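Alcohol dehydrogenase, zinc-containing (Thermotoga maritima, PDB 1VJ0) is a zinc-containing enzyme of the medium-chain dehydrogenase family that probably catalyses the reversible oxidation of an alcohol with a nicotinamide cofactor. Local coordinates at residues E89-D92 with E96-K99; I135-S140 with V154-T159; A186-P191 with T329-K334; E283-L288 with Y311-L316. All coordinates share one frame; numbering follows the deposited sequence.

Interaction 1. Residues E89-D92 with E96-K99; sequences EKRD and ELLK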
loop_
_atom_site.group_PDB
_atom_site.type_symbol
_atom_site.label_atom_id
_atom_site.label_comp_id
_atom_site.label_asym_id
_atom_site.label_seq_id
_atom_site.Cartn_x
_atom_site.Cartn_y
_atom_site.Cartn_z
ATOM N N GLU A 89 20.134 -30.480 -11.534
ATOM C CA GLU A 89 20.515 -29.057 -11.535
ATOM C C GLU A 89 19.735 -28.284 -10.500
ATOM O O GLU A 89 18.573 -28.607 -10.192
ATOM C CB GLU A 89 20.212 -28.399 -12.897
ATOM C CG GLU A 89 20.888 -29.033 -14.090
ATOM C CD GLU A 89 20.224 -30.351 -14.465
ATOM O OE1 GLU A 89 18.970 -30.428 -14.585
ATOM O OE2 GLU A 89 20.949 -31.326 -14.569
ATOM N N LYS A 90 20.380 -27.266 -9.934
ATOM C CA LYS A 90 19.718 -26.364 -8.987
ATOM C C LYS A 90 20.227 -24.947 -9.162
ATOM O O LYS A 90 21.394 -24.712 -9.183
ATOM C CB LYS A 90 19.882 -26.826 -7.542
ATOM C CG LYS A 90 19.277 -25.856 -6.526
ATOM C CD LYS A 90 17.757 -25.774 -6.590
ATOM C CE LYS A 90 17.208 -24.825 -5.524
ATOM N NZ LYS A 90 15.673 -24.571 -5.564
ATOM N N ARG A 91 19.301 -24.028 -9.357
ATOM C CA ARG A 91 19.607 -22.620 -9.455
ATOM C C ARG A 91 19.251 -21.936 -8.173
ATOM O O ARG A 91 18.219 -22.238 -7.521
ATOM C CB ARG A 91 18.783 -21.986 -10.552
ATOM C CG ARG A 91 19.231 -22.432 -11.894
ATOM C CD ARG A 91 18.527 -21.730 -12.981
ATOM N NE ARG A 91 18.770 -22.427 -14.227
ATOM C CZ ARG A 91 19.794 -22.222 -15.037
ATOM N NH1 ARG A 91 20.718 -21.293 -14.770
ATOM N NH2 ARG A 91 19.892 -22.947 -16.153
ATOM N N ASP A 92 20.090 -20.992 -7.793
ATOM C CA ASP A 92 19.743 -20.147 -6.654
ATOM C C ASP A 92 18.681 -19.119 -7.079
ATOM O O ASP A 92 18.234 -19.106 -8.262
ATOM C CB ASP A 92 21.010 -19.531 -6.033
ATOM C CG ASP A 92 21.446 -18.245 -6.651
ATOM O OD1 ASP A 92 21.005 -17.853 -7.782
ATOM O OD2 ASP A 92 22.278 -17.547 -6.018
ATOM N N GLU A 96 21.467 -18.478 -10.622
ATOM C CA GLU A 96 22.805 -19.012 -10.870
ATOM C C GLU A 96 22.807 -20.481 -10.543
ATOM O O GLU A 96 22.378 -20.883 -9.473
ATOM C CB GLU A 96 23.887 -18.359 -10.009
ATOM C CG GLU A 96 23.977 -16.851 -10.051
ATOM C CD GLU A 96 25.257 -16.437 -9.333
ATOM O OE1 GLU A 96 26.365 -16.957 -9.701
ATOM O OE2 GLU A 96 25.154 -15.644 -8.386
ATOM N N LEU A 97 23.381 -21.258 -11.444
ATOM C CA LEU A 97 23.574 -22.677 -11.280
ATOM C C LEU A 97 24.573 -23.020 -10.178
ATOM O O LEU A 97 25.702 -22.587 -10.211
ATOM C CB LEU A 97 24.063 -23.316 -12.598
ATOM C CG LEU A 97 22.966 -23.723 -13.579
ATOM C CD1 LEU A 97 23.560 -24.088 -14.971
ATOM C CD2 LEU A 97 22.145 -24.874 -13.039
ATOM N N LEU A 98 24.131 -23.816 -9.216
ATOM C CA LEU A 98 24.972 -24.284 -8.125
ATOM C C LEU A 98 25.916 -25.345 -8.670
ATOM O O LEU A 98 25.522 -26.171 -9.549
ATOM C CB LEU A 98 24.105 -24.890 -6.999
ATOM C CG LEU A 98 23.107 -23.932 -6.308
ATOM C CD1 LEU A 98 22.449 -24.614 -5.092
ATOM C CD2 LEU A 98 23.729 -22.633 -5.886
ATOM N N LYS A 99 27.155 -25.308 -8.156
ATOM C CA LYS A 99 28.166 -26.295 -8.427
ATOM C C LYS A 99 28.884 -26.696 -7.135
ATOM O O LYS A 99 28.844 -25.943 -6.149
ATOM C CB LYS A 99 29.152 -25.742 -9.468
ATOM C CG LYS A 99 29.771 -24.448 -9.106
ATOM C CD LYS A 99 30.837 -23.984 -10.141
ATOM C CE LYS A 99 31.557 -22.681 -9.653
ATOM N NZ LYS A 99 30.618 -21.664 -9.078
HETATM O O HOH W 1 23.268 -27.133 -10.495
HETATM O O HOH W 2 23.184 -15.250 -6.497
#

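Interaction 2. Residues I135-S140 with V154-T159; sequences INRGCS and VLDPET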
loop_
_atom_site.group_PDB
_atom_site.type_symbol
_atom_site.label_atom_id
_atom_site.label_comp_id
_atom_site.label_asym_id
_atom_site.label_seq_id
_atom_site.Cartn_x
_atom_site.Cartn_y
_atom_site.Cartn_z
ATOM N N ILE A 135 12.917 -28.920 12.460
ATOM C CA ILE A 135 11.701 -28.679 13.268
ATOM C C ILE A 135 10.634 -29.780 13.075
ATOM O O ILE A 135 10.270 -30.483 14.035
ATOM C CB ILE A 135 11.137 -27.244 13.015
ATOM C CG1 ILE A 135 12.230 -26.206 13.320
ATOM C CG2 ILE A 135 9.883 -26.970 13.877
ATOM C CD1 ILE A 135 11.733 -24.808 13.512
ATOM N N ASN A 136 10.141 -29.962 11.854
ATOM C CA ASN A 136 9.066 -30.955 11.637
ATOM C C ASN A 136 9.452 -32.012 10.611
ATOM O O ASN A 136 8.612 -32.695 10.063
ATOM C CB ASN A 136 7.718 -30.270 11.293
ATOM C CG ASN A 136 7.729 -29.470 9.984
ATOM O OD1 ASN A 136 8.677 -29.501 9.187
ATOM N ND2 ASN A 136 6.617 -28.743 9.754
ATOM N N ARG A 137 10.751 -32.137 10.379
ATOM C CA ARG A 137 11.336 -33.097 9.470
ATOM C C ARG A 137 12.256 -34.018 10.254
ATOM O O ARG A 137 13.371 -33.635 10.586
ATOM C CB ARG A 137 12.140 -32.344 8.423
ATOM C CG ARG A 137 11.301 -31.425 7.596
ATOM C CD ARG A 137 12.005 -30.916 6.378
ATOM N NE ARG A 137 12.035 -32.000 5.425
ATOM C CZ ARG A 137 12.296 -31.866 4.158
ATOM N NH1 ARG A 137 12.475 -30.663 3.660
ATOM N NH2 ARG A 137 12.292 -32.939 3.374
ATOM N N GLY A 138 11.749 -35.219 10.551
ATOM C CA GLY A 138 12.459 -36.247 11.325
ATOM C C GLY A 138 13.624 -36.862 10.566
ATOM O O GLY A 138 13.814 -36.629 9.355
ATOM N N CYS A 139 14.458 -37.604 11.272
ATOM C CA CYS A 139 15.640 -38.125 10.636
ATOM C C CYS A 139 15.613 -39.637 10.432
ATOM O O CYS A 139 16.601 -40.223 10.021
ATOM C CB CYS A 139 16.860 -37.703 11.434
ATOM S SG CYS A 139 16.963 -38.480 13.056
ATOM N N SER A 140 14.488 -40.298 10.662
ATOM C CA SER A 140 14.553 -41.749 10.627
ATOM C C SER A 140 14.504 -42.332 9.183
ATOM O O SER A 140 15.076 -43.375 8.938
ATOM C CB SER A 140 13.495 -42.376 11.554
ATOM O OG SER A 140 12.240 -42.071 11.051
ATOM N N VAL A 154 20.785 -32.672 3.523
ATOM C CA VAL A 154 20.255 -32.855 2.190
ATOM C C VAL A 154 19.097 -31.883 1.996
ATOM O O VAL A 154 18.104 -31.945 2.725
ATOM C CB VAL A 154 19.734 -34.286 1.984
ATOM C CG1 VAL A 154 19.121 -34.445 0.590
ATOM C CG2 VAL A 154 20.878 -35.301 2.217
ATOM N N LEU A 155 19.229 -30.971 1.038
ATOM C CA LEU A 155 18.203 -29.960 0.763
ATOM C C LEU A 155 17.365 -30.450 -0.426
ATOM O O LEU A 155 17.902 -30.903 -1.447
ATOM C CB LEU A 155 18.852 -28.598 0.427
ATOM C CG LEU A 155 19.780 -27.930 1.423
ATOM C CD1 LEU A 155 20.132 -26.582 0.865
ATOM C CD2 LEU A 155 19.141 -27.762 2.769
ATOM N N ASP A 156 16.050 -30.408 -0.285
ATOM C CA ASP A 156 15.130 -30.743 -1.374
ATOM C C ASP A 156 15.259 -29.738 -2.530
ATOM O O ASP A 156 15.620 -28.608 -2.306
ATOM C CB ASP A 156 13.689 -30.638 -0.898
ATOM C CG ASP A 156 13.225 -31.799 -0.027
ATOM O OD1 ASP A 156 13.441 -32.983 -0.357
ATOM O OD2 ASP A 156 12.578 -31.591 1.018
ATOM N N PRO A 157 14.859 -30.119 -3.746
ATOM C CA PRO A 157 14.938 -29.217 -4.907
ATOM C C PRO A 157 14.115 -27.970 -4.724
ATOM O O PRO A 157 14.434 -26.929 -5.277
ATOM C CB PRO A 157 14.431 -30.088 -6.081
ATOM C CG PRO A 157 13.689 -31.246 -5.461
ATOM C CD PRO A 157 14.348 -31.448 -4.122
ATOM N N GLU A 158 13.068 -28.056 -3.921
ATOM C CA GLU A 158 12.165 -26.933 -3.702
ATOM C C GLU A 158 12.748 -25.869 -2.772
ATOM O O GLU A 158 12.164 -24.801 -2.622
ATOM C CB GLU A 158 10.852 -27.435 -3.104
ATOM C CG GLU A 158 10.073 -28.310 -4.047
ATOM C CD GLU A 158 10.447 -29.765 -3.972
ATOM O OE1 GLU A 158 11.306 -30.137 -3.165
ATOM O OE2 GLU A 158 9.865 -30.539 -4.747
ATOM N N THR A 159 13.847 -26.177 -2.089
ATOM C CA THR A 159 14.480 -25.204 -1.236
ATOM C C THR A 159 14.923 -23.915 -1.992
ATOM O O THR A 159 15.612 -23.953 -3.049
ATOM C CB THR A 159 15.763 -25.800 -0.613
ATOM O OG1 THR A 159 15.491 -27.060 0.011
ATOM C CG2 THR A 159 16.313 -24.879 0.474
#

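Interaction 3. Residues A186-P191 with T329-K334; sequences AFDEYP and TSHFVK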
loop_
_atom_site.group_PDB
_atom_site.type_symbol
_atom_site.label_atom_id
_atom_site.label_comp_id
_atom_site.label_asym_id
_atom_site.label_seq_id
_atom_site.Cartn_x
_atom_site.Cartn_y
_atom_site.Cartn_z
ATOM N N ALA A 186 8.673 -8.181 10.356
ATOM C CA ALA A 186 7.966 -7.250 11.213
ATOM C C ALA A 186 8.012 -5.834 10.746
ATOM O O ALA A 186 7.037 -5.099 10.877
ATOM C CB ALA A 186 8.550 -7.304 12.590
ATOM N N PHE A 187 9.180 -5.427 10.268
ATOM C CA PHE A 187 9.404 -4.097 9.703
ATOM C C PHE A 187 8.796 -3.940 8.331
ATOM O O PHE A 187 8.250 -2.861 8.010
ATOM C CB PHE A 187 10.899 -3.791 9.696
ATOM C CG PHE A 187 11.428 -3.377 11.047
ATOM C CD1 PHE A 187 11.853 -4.320 11.966
ATOM C CD2 PHE A 187 11.530 -2.013 11.385
ATOM C CE1 PHE A 187 12.325 -3.929 13.233
ATOM C CE2 PHE A 187 12.015 -1.609 12.614
ATOM C CZ PHE A 187 12.393 -2.606 13.576
ATOM N N ASP A 188 8.811 -5.010 7.547
ATOM C CA ASP A 188 8.283 -4.993 6.182
ATOM C C ASP A 188 6.778 -4.781 6.189
ATOM O O ASP A 188 6.231 -4.312 5.208
ATOM C CB ASP A 188 8.582 -6.326 5.503
ATOM C CG ASP A 188 8.441 -6.280 4.026
ATOM O OD1 ASP A 188 9.128 -5.462 3.361
ATOM O OD2 ASP A 188 7.688 -7.090 3.442
ATOM N N GLU A 189 6.101 -5.132 7.280
ATOM C CA GLU A 189 4.638 -4.942 7.347
ATOM C C GLU A 189 4.222 -3.464 7.533
ATOM O O GLU A 189 3.080 -3.107 7.279
ATOM C CB GLU A 189 4.043 -5.782 8.480
ATOM C CG GLU A 189 4.071 -7.263 8.229
ATOM C CD GLU A 189 3.275 -7.651 6.985
ATOM O OE1 GLU A 189 2.129 -7.181 6.795
ATOM O OE2 GLU A 189 3.829 -8.370 6.156
ATOM N N TYR A 190 5.136 -2.620 7.981
ATOM C CA TYR A 190 4.868 -1.177 8.163
ATOM C C TYR A 190 4.609 -0.475 6.807
ATOM O O TYR A 190 5.443 -0.560 5.922
ATOM C CB TYR A 190 6.087 -0.528 8.815
ATOM C CG TYR A 190 5.861 0.905 9.241
ATOM C CD1 TYR A 190 4.921 1.208 10.221
ATOM C CD2 TYR A 190 6.639 1.926 8.751
ATOM C CE1 TYR A 190 4.729 2.510 10.648
ATOM C CE2 TYR A 190 6.465 3.249 9.170
ATOM C CZ TYR A 190 5.501 3.535 10.094
ATOM O OH TYR A 190 5.328 4.808 10.536
ATOM N N PRO A 191 3.460 0.165 6.638
ATOM C CA PRO A 191 3.061 0.648 5.307
ATOM C C PRO A 191 3.652 1.995 4.854
ATOM O O PRO A 191 3.206 2.502 3.885
ATOM C CB PRO A 191 1.529 0.725 5.428
ATOM C CG PRO A 191 1.276 1.029 6.863
ATOM C CD PRO A 191 2.374 0.328 7.629
ATOM N N THR A 329 10.547 -16.362 1.666
ATOM C CA THR A 329 11.721 -16.152 0.852
ATOM C C THR A 329 11.985 -14.691 0.490
ATOM O O THR A 329 13.113 -14.340 0.373
ATOM C CB THR A 329 11.615 -16.996 -0.404
ATOM O OG1 THR A 329 11.669 -18.380 -0.023
ATOM C CG2 THR A 329 12.790 -16.765 -1.341
ATOM N N SER A 330 10.957 -13.854 0.347
ATOM C CA SER A 330 11.191 -12.439 0.136
ATOM C C SER A 330 11.864 -11.820 1.366
ATOM O O SER A 330 12.792 -11.021 1.250
ATOM C CB SER A 330 9.905 -11.676 -0.254
ATOM O OG SER A 330 9.017 -11.509 0.880
ATOM N N HIS A 331 11.445 -12.205 2.560
ATOM C CA HIS A 331 12.068 -11.681 3.744
ATOM C C HIS A 331 13.504 -12.177 3.887
ATOM O O HIS A 331 14.395 -11.420 4.330
ATOM C CB HIS A 331 11.276 -12.071 4.995
ATOM C CG HIS A 331 9.848 -11.664 4.962
ATOM N ND1 HIS A 331 8.820 -12.558 5.196
ATOM C CD2 HIS A 331 9.256 -10.473 4.678
ATOM C CE1 HIS A 331 7.656 -11.922 5.106
ATOM N NE2 HIS A 331 7.889 -10.657 4.785
ATOM N N PHE A 332 13.701 -13.451 3.555
ATOM C CA PHE A 332 15.027 -14.112 3.520
ATOM C C PHE A 332 16.081 -13.302 2.708
ATOM O O PHE A 332 17.150 -12.919 3.188
ATOM C CB PHE A 332 14.817 -15.568 3.007
ATOM C CG PHE A 332 16.073 -16.274 2.559
ATOM C CD1 PHE A 332 17.084 -16.583 3.443
ATOM C CD2 PHE A 332 16.235 -16.609 1.253
ATOM C CE1 PHE A 332 18.245 -17.256 2.984
ATOM C CE2 PHE A 332 17.395 -17.256 0.796
ATOM C CZ PHE A 332 18.380 -17.566 1.668
ATOM N N VAL A 333 15.738 -13.007 1.473
ATOM C CA VAL A 333 16.643 -12.317 0.584
ATOM C C VAL A 333 16.959 -10.912 1.129
ATOM O O VAL A 333 18.121 -10.469 1.164
ATOM C CB VAL A 333 15.968 -12.253 -0.824
ATOM C CG1 VAL A 333 16.533 -11.144 -1.681
ATOM C CG2 VAL A 333 16.039 -13.583 -1.498
ATOM N N LYS A 334 15.935 -10.203 1.572
ATOM C CA LYS A 334 16.158 -8.843 2.061
ATOM C C LYS A 334 16.935 -8.818 3.371
ATOM O O LYS A 334 17.710 -7.895 3.654
ATOM C CB LYS A 334 14.831 -8.098 2.174
ATOM C CG LYS A 334 14.081 -8.045 0.875
ATOM C CD LYS A 334 12.665 -7.498 1.013
ATOM C CE LYS A 334 11.924 -7.654 -0.327
ATOM N NZ LYS A 334 10.408 -7.415 -0.288
HETATM O O HOH W 3 6.010 -8.647 4.658
HETATM O O HOH W 4 9.279 -8.765 1.763
HETATM O O HOH W 5 9.198 -4.775 0.760
#

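Interaction 4. Residues E283-L288 with Y311-L316; sequences EGSELL and YEWLVL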
loop_
_atom_site.group_PDB
_atom_site.type_symbol
_atom_site.label_atom_id
_atom_site.label_comp_id
_atom_site.label_asym_id
_atom_site.label_seq_id
_atom_site.Cartn_x
_atom_site.Cartn_y
_atom_site.Cartn_z
ATOM N N GLU A 283 2.557 -2.507 28.341
ATOM C CA GLU A 283 3.387 -1.278 28.250
ATOM C C GLU A 283 3.476 -0.661 26.838
ATOM O O GLU A 283 3.286 0.534 26.660
ATOM C CB GLU A 283 4.779 -1.551 28.787
ATOM C CG GLU A 283 5.740 -0.475 28.350
ATOM C CD GLU A 283 7.067 -0.504 29.057
ATOM O OE1 GLU A 283 7.515 -1.602 29.495
ATOM O OE2 GLU A 283 7.656 0.611 29.141
ATOM N N GLY A 284 3.727 -1.478 25.839
ATOM C CA GLY A 284 3.838 -1.004 24.482
ATOM C C GLY A 284 2.638 -0.201 24.018
ATOM O O GLY A 284 2.802 0.823 23.359
ATOM N N SER A 285 1.436 -0.667 24.363
ATOM C CA SER A 285 0.184 -0.014 23.932
ATOM C C SER A 285 0.140 1.409 24.433
ATOM O O SER A 285 -0.280 2.324 23.726
ATOM C CB SER A 285 -1.033 -0.811 24.453
ATOM O OG SER A 285 -1.125 -2.113 23.864
ATOM N N GLU A 286 0.653 1.630 25.635
ATOM C CA GLU A 286 0.679 2.969 26.204
ATOM C C GLU A 286 1.782 3.863 25.644
ATOM O O GLU A 286 1.760 5.053 25.884
ATOM C CB GLU A 286 0.799 2.907 27.732
ATOM C CG GLU A 286 -0.335 2.126 28.454
ATOM C CD GLU A 286 -1.685 2.833 28.515
ATOM O OE1 GLU A 286 -1.873 3.903 27.916
ATOM O OE2 GLU A 286 -2.599 2.304 29.210
ATOM N N LEU A 287 2.774 3.291 24.968
ATOM C CA LEU A 287 3.837 4.056 24.336
ATOM C C LEU A 287 3.535 4.447 22.889
ATOM O O LEU A 287 4.279 5.272 22.300
ATOM C CB LEU A 287 5.143 3.246 24.320
ATOM C CG LEU A 287 5.732 2.871 25.682
ATOM C CD1 LEU A 287 6.965 2.035 25.449
ATOM C CD2 LEU A 287 6.018 4.131 26.506
ATOM N N LEU A 288 2.538 3.797 22.298
ATOM C CA LEU A 288 2.226 3.941 20.880
ATOM C C LEU A 288 1.466 5.272 20.621
ATOM O O LEU A 288 0.513 5.613 21.365
ATOM C CB LEU A 288 1.370 2.729 20.462
ATOM C CG LEU A 288 1.213 2.385 18.977
ATOM C CD1 LEU A 288 2.525 2.025 18.362
ATOM C CD2 LEU A 288 0.200 1.224 18.844
ATOM N N TYR A 311 -10.932 0.045 23.881
ATOM C CA TYR A 311 -11.181 1.425 23.504
ATOM C C TYR A 311 -9.908 2.274 23.462
ATOM O O TYR A 311 -9.636 2.962 22.465
ATOM C CB TYR A 311 -12.175 2.071 24.451
ATOM C CG TYR A 311 -12.509 3.483 24.103
ATOM C CD1 TYR A 311 -13.306 3.753 23.007
ATOM C CD2 TYR A 311 -12.074 4.555 24.895
ATOM C CE1 TYR A 311 -13.664 5.035 22.680
ATOM C CE2 TYR A 311 -12.432 5.882 24.564
ATOM C CZ TYR A 311 -13.230 6.089 23.437
ATOM O OH TYR A 311 -13.652 7.340 23.026
ATOM N N GLU A 312 -9.159 2.209 24.564
ATOM C CA GLU A 312 -7.991 3.036 24.801
ATOM C C GLU A 312 -6.839 2.656 23.927
ATOM O O GLU A 312 -6.111 3.524 23.471
ATOM C CB GLU A 312 -7.523 2.888 26.267
ATOM C CG GLU A 312 -8.515 3.407 27.274
ATOM C CD GLU A 312 -9.467 2.363 27.819
ATOM O OE1 GLU A 312 -9.744 1.317 27.207
ATOM O OE2 GLU A 312 -9.940 2.572 28.940
ATOM N N TRP A 313 -6.644 1.358 23.693
ATOM C CA TRP A 313 -5.478 0.907 22.938
ATOM C C TRP A 313 -5.693 0.672 21.472
ATOM O O TRP A 313 -4.732 0.772 20.743
ATOM C CB TRP A 313 -4.861 -0.357 23.531
ATOM C CG TRP A 313 -4.437 -0.150 24.893
ATOM C CD1 TRP A 313 -4.303 1.041 25.538
ATOM C CD2 TRP A 313 -4.085 -1.163 25.842
ATOM N NE1 TRP A 313 -3.893 0.823 26.826
ATOM C CE2 TRP A 313 -3.759 -0.520 27.036
ATOM C CE3 TRP A 313 -3.992 -2.554 25.788
ATOM C CZ2 TRP A 313 -3.374 -1.206 28.187
ATOM C CZ3 TRP A 313 -3.610 -3.240 26.973
ATOM C CH2 TRP A 313 -3.303 -2.555 28.118
ATOM N N LEU A 314 -6.915 0.322 21.060
ATOM C CA LEU A 314 -7.213 0.140 19.645
ATOM C C LEU A 314 -8.014 1.255 19.044
ATOM O O LEU A 314 -7.519 1.900 18.153
ATOM C CB LEU A 314 -7.986 -1.132 19.363
ATOM C CG LEU A 314 -7.224 -2.385 19.058
ATOM C CD1 LEU A 314 -8.268 -3.542 18.945
ATOM C CD2 LEU A 314 -6.369 -2.296 17.830
ATOM N N VAL A 315 -9.237 1.468 19.518
ATOM C CA VAL A 315 -10.187 2.368 18.816
ATOM C C VAL A 315 -9.757 3.841 18.906
ATOM O O VAL A 315 -9.505 4.553 17.871
ATOM C CB VAL A 315 -11.615 2.148 19.335
ATOM C CG1 VAL A 315 -12.614 3.130 18.686
ATOM C CG2 VAL A 315 -12.015 0.706 19.146
ATOM N N LEU A 316 -9.679 4.334 20.141
ATOM C CA LEU A 316 -9.346 5.746 20.339
ATOM C C LEU A 316 -7.947 6.059 19.757
ATOM O O LEU A 316 -7.676 7.167 19.209
ATOM C CB LEU A 316 -9.377 6.063 21.835
ATOM C CG LEU A 316 -9.136 7.527 22.179
ATOM C CD1 LEU A 316 -10.260 8.376 21.581
ATOM C CD2 LEU A 316 -9.102 7.679 23.699
#

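Interaction 1. Residues E89-D92 with E96-K99
Arg-91 and Leu-97 form a single antiparallel bridge, a non-hydrogen-bonded pair with CA atoms 4.4 Å apart, flanked by backbone bonds from Leu-98 N to Lys-90 O and from Asp-92 N to Glu-96 O. The result is a hairpin-like excursion between strands 78-86 and 103-106 of the GroES-like domain. A second direct bond is lacking in the Lys-90 and Leu-98 pair, where water 1 accepts a hydrogen bond from Lys-90 N and donates one to Leu-98 O. The side chains divide between two faces. On the buried one, Lys-90 and Leu-98 run side by side, CG of the lysine 3.7 Å from CD1 of the leucine, and both touch Val-161; Lys-90 NZ continues to the carbonyls of Pro-157 and Thr-159. On the exposed one, Leu-97 CG lies over a guanidinium face, 3.5 Å from Arg-91 NH1, which also bonds Gly-95 O. The turn is held by Asp-92, whose OD1 receives Asn-94 N in an Asx turn and Glu-96 N at 2.9 Å, the latter from 41° above the carboxylate plane. With chi1 at 87°, its carboxylate folds back over its own backbone and runs alongside Glu-96. Asp-92 OD2 and Glu-96 OE2, 4.2 Å apart, would probably repel; Lys-163 may offset this, its NZ in a salt bridge with Glu-96 OE1 and its backbone N bonded to Asp-92 OD2, while water 2 donates to OD2 (2.5 Å) and OE2 (2.8 Å).

Interaction 2. Residues I135-S140 with V154-T159
Arg-137 and Asp-156 make this contact by themselves, a salt bridge across the surface of the GroES-like domain between an irregular loop and the type I beta turn, Asp-156 to Thr-159, that follows strand 152-155. From CB the arginine heads straight for the turn. Its CB, CG and CD run nearly extended (chi2 -167°) and meet nothing of 154-159; this side chain lies against Ile-110 of strand 109-110 and against Arg-146. A bend at chi3, 75°, then turns the NH1-NH2 edge toward the aspartate. CZ comes to 3.2 Å from Asp-156 OD2, while NH1 and NH2 both donate to that one oxygen, end-on, at 2.8 and 2.7 Å, by bent bonds, as sharing one acceptor requires. NH2 arrives on the syn side of the carboxylate and NH1 on the anti side. The acceptor stays close to the guanidinium plane, and the two flat groups are turned only 22° apart, so one oxygen meets the guanidinium edge, the nitrogens standing somewhat out of the carboxylate plane. The other oxygen, OD1, has a weak, long ion pair with Arg-146. The turn is closed through Asp-156 O, which accepts both Thr-159 N at 3.0 Å and Thr-159 OG1 at 2.8 Å.

Interaction 3. Residues A186-P191 with T329-K334
Direct contact is slight: Asp-188 OD2 stands at the edge of the His-331 ring, near its plane and 3.8 Å from NE2, with the carboxylate turned 78° against the imidazole. Asp-188 OD1 and Lys-334 NZ, 4.3 Å apart, are too far for a salt bridge but probably attract each other. The carboxylate gets there because chi1 of -164° sets CG opposite the backbone N, sending it across the gap. Both segments sit at the junction of the two domains of this medium-chain dehydrogenase: helix 170-188 carries the zinc ligand Cys-178, and helix 329-340 follows strand 320-323 of the Rossmann sheet. Most of the gap is spanned by water. Water 3 donates to Asp-188 OD2 at 2.6 Å and to Glu-189 OE2, and bonds His-331 NE2 at 2.8 Å. Water 4 donates to Asp-188 OD2 and Ser-330 OG and accepts from Lys-334 NZ at 2.7 Å, while water 5 joins the same ammonium to OD1. Contacts outside these segments fix the histidine, which stacks on His-185 and bonds Asp-328 N through ND1. Lys-334 packs on Ala-195 of the second subunit, its NZ in a weak, long ion pair with Glu-192 there, and Asp-188 packs on Ser-193 of that subunit.

Interaction 4. Residues E283-L288 with Y311-L316
Ser-285 and Trp-313 form the tight part of this contact, where two short helices of the Rossmann domain come within 5.8 Å between these two CA atoms. Ser-285 CB sits over the indole face in a CH-pi contact, 3.5 Å from the centroid of the five-membered ring and 19° off its normal. Its OG lies above the plane but beyond the rim of the six-membered ring, 3.5 Å from Trp-313 CE3, and bonds Leu-281 O one turn back along its own helix. With only CB and OG to accommodate, the ring can lie close against helix 280-287.

The looser side belongs to Glu-286, which is partly exposed and touches the indole only at its edge. A bend at chi2 (-73°) folds the chain over, and Trp-313 NE1 donates to OE2 at 3.1 Å. The oxygen lies close to the indole plane, yet the indole nitrogen stands almost directly above the carboxylate plane at OE2, 84° out of it. This bond gives the buried indole nitrogen its acceptor; the other oxygen, OE1, has a weak, long ion pair with Arg-256.

Helix 310-315 has a pi-type turn, and its Trp-313 also meets Phe-308 edge-to-face. Beneath the pair lies the parallel sheet, with Ser-285 against Tyr-294 of strand 292-296 and Phe-321 of strand 320-323, while Tyr-311 and Leu-316 pack on Val-301 and Trp-325 of the fourth subunit.

The four contacts show how chemistry follows place in a two-domain dehydrogenase. Interactions 1 and 2 belong to the GroES-like domain and touch through Lys-90; the first is partly buried and relies on backbone bonds, the second is a surface ion pair. Interaction 3 is buried but wet, joining two helices near the domain junction mainly by way of water. Interaction 4, also buried, relies on direct contact, a serine over an aromatic face and a hydrogen bond at the ring's edge. It is nested within the chain loop that interaction 3 closes, and lies on the opposite side of the chain's centre from interactions 1 and 2, its centre about 49 Å from that of interaction 1.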